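Local coordinates for cell division control protein 45 cdc45 putative (Entamoeba histolytica, PDB 6CC2) that is probably a replication factor of the Cdc45 family, which in eukaryotes works with the MCM helicase to unwind DNA at replication forks, at residues N404-E409 / S438-T443. Residues are numbered along the deposited sequence; the frame is centred on the assembly and turned at random.
Sequences NKNLVE and SIRFKT
The outer end of the F441 ring, CE1 and CZ, meets the side chains of N406 and L407, joining the short helix 435-441 to the long helix 393-417 in the Cdc45 fold. Two strands, 419-423 and 427-432, form an antiparallel hairpin between these helices at the border of the mixed sheet, and the backbones stay well apart, with 9.9 Å between the CA atoms of L407 and F441. Side chains bridge that gap, R440 and F441 reaching from one helix to meet N406 and L407 from the other. Phenylalanine suits this place because its large, mainly apolar ring projects far from its helix and packs against L407 in the buried interior. Its CE1 meets CD2 of L407 at 4.0 Å, the two side chains crossing at a slant. Helix 444-462 also packs here, Q449 against L407 and K446 and L450 against F441, so the buried pair belongs to a three-helix junction. N406 and F441 come from opposite directions; CG of N406 stands anti to the backbone N (chi1 -176°), which carries the amide out to meet the ring obliquely, the two planes 25° apart. R440, bent at chi3 (47°), passes alongside N406 in the opposite sense, its guanidinium nearly coplanar with the amide. The asparagine has a second conformer, so the very short approach of its OD1 to the guanidinium is doubtful. E409, which is solvent-exposed, brings an opposite charge near R440, with OE2 4.3 Å from NH2, beyond a salt bridge but probably mildly favourable. The amide nitrogen ND2 of N406 comes to 3.5 Å from CZ of F441.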
# COMPACT_ATOMS: atom_id res chain seq x y z
N ASN A 404 -3.19 14.00 -2.06
CA ASN A 404 -3.81 14.11 -0.76
C ASN A 404 -4.51 15.46 -0.56
O ASN A 404 -5.57 15.51 0.06
CB ASN A 404 -2.77 13.84 0.33
CG ASN A 404 -2.59 12.36 0.59
OD1 ASN A 404 -3.38 11.75 1.31
ND2 ASN A 404 -1.59 11.76 -0.03
N LYS A 405 -3.97 16.55 -1.12
CA LYS A 405 -4.67 17.83 -1.02
C LYS A 405 -6.01 17.77 -1.74
O LYS A 405 -7.01 18.29 -1.24
CB LYS A 405 -3.80 18.95 -1.57
CG LYS A 405 -2.62 19.27 -0.64
CD LYS A 405 -1.59 20.19 -1.29
CE LYS A 405 -2.07 21.60 -1.36
NZ LYS A 405 -0.95 22.51 -1.76
N ASN A 406 -6.04 17.14 -2.91
CA ASN A 406 -7.28 17.04 -3.68
C ASN A 406 -8.28 16.12 -2.99
O ASN A 406 -9.48 16.44 -2.90
CB ASN A 406 -6.97 16.53 -5.09
CG ASN A 406 -8.20 16.49 -5.96
OD1 ASN A 406 -9.14 17.27 -5.78
ND2 ASN A 406 -8.20 15.58 -6.93
N LEU A 407 -7.81 14.97 -2.50
CA LEU A 407 -8.72 13.98 -1.91
C LEU A 407 -9.31 14.47 -0.60
O LEU A 407 -10.52 14.35 -0.37
CB LEU A 407 -7.97 12.66 -1.70
CG LEU A 407 -7.58 11.95 -2.98
CD1 LEU A 407 -6.60 10.83 -2.68
CD2 LEU A 407 -8.83 11.41 -3.68
N VAL A 408 -8.47 15.04 0.28
CA VAL A 408 -8.97 15.52 1.57
C VAL A 408 -9.98 16.64 1.36
O VAL A 408 -11.06 16.65 1.97
CB VAL A 408 -7.79 15.97 2.46
CG1 VAL A 408 -8.32 16.80 3.66
CG2 VAL A 408 -7.01 14.79 2.93
N GLU A 409 -9.66 17.59 0.48
CA GLU A 409 -10.59 18.69 0.22
C GLU A 409 -11.94 18.17 -0.26
O GLU A 409 -13.00 18.54 0.27
CB GLU A 409 -9.99 19.65 -0.80
CG GLU A 409 -10.91 20.80 -1.19
CD GLU A 409 -10.29 21.74 -2.20
OE1 GLU A 409 -9.79 22.81 -1.79
OE2 GLU A 409 -10.28 21.39 -3.40
N SER A 438 -18.34 16.00 -9.66
CA SER A 438 -18.56 14.85 -10.53
C SER A 438 -17.59 14.86 -11.70
O SER A 438 -17.00 13.84 -12.04
CB SER A 438 -20.01 14.86 -11.04
OG SER A 438 -20.92 14.61 -9.99
N ILE A 439 -17.43 16.02 -12.34
CA ILE A 439 -16.57 16.10 -13.51
C ILE A 439 -15.14 15.78 -13.12
O ILE A 439 -14.39 15.21 -13.92
CB ILE A 439 -16.70 17.50 -14.16
CG1 ILE A 439 -16.52 17.40 -15.68
CG2 ILE A 439 -15.69 18.46 -13.58
CD1 ILE A 439 -17.74 16.84 -16.40
N ARG A 440 -14.75 16.07 -11.88
CA ARG A 440 -13.38 15.84 -11.43
C ARG A 440 -13.09 14.39 -11.06
O ARG A 440 -11.93 13.97 -11.09
CB ARG A 440 -13.07 16.72 -10.23
CG ARG A 440 -13.03 18.22 -10.55
CD ARG A 440 -12.99 19.04 -9.27
NE ARG A 440 -12.01 18.52 -8.33
CZ ARG A 440 -11.93 18.86 -7.05
NH1 ARG A 440 -12.79 19.74 -6.55
NH2 ARG A 440 -11.00 18.32 -6.28
N PHE A 441 -14.11 13.61 -10.70
CA PHE A 441 -13.89 12.25 -10.22
C PHE A 441 -14.66 11.19 -11.00
O PHE A 441 -14.76 10.05 -10.54
CB PHE A 441 -14.23 12.16 -8.73
CG PHE A 441 -13.21 12.81 -7.86
CD1 PHE A 441 -12.09 12.10 -7.43
CD2 PHE A 441 -13.34 14.15 -7.48
CE1 PHE A 441 -11.12 12.71 -6.65
CE2 PHE A 441 -12.38 14.75 -6.69
CZ PHE A 441 -11.27 14.03 -6.28
N LYS A 442 -15.18 11.53 -12.18
CA LYS A 442 -15.96 10.57 -12.95
C LYS A 442 -15.10 9.51 -13.64
O LYS A 442 -15.65 8.49 -14.08
CB LYS A 442 -16.78 11.29 -14.02
CG LYS A 442 -15.96 12.11 -15.02
CD LYS A 442 -16.81 12.54 -16.20
CE LYS A 442 -16.01 13.37 -17.20
NZ LYS A 442 -16.80 13.63 -18.44
N THR A 443 -13.81 9.72 -13.76
CA THR A 443 -12.98 8.67 -14.38
C THR A 443 -12.67 7.59 -13.35
O THR A 443 -12.47 7.88 -12.18
CB THR A 443 -11.67 9.25 -14.91
OG1 THR A 443 -10.87 9.71 -13.81
CG2 THR A 443 -11.93 10.39 -15.89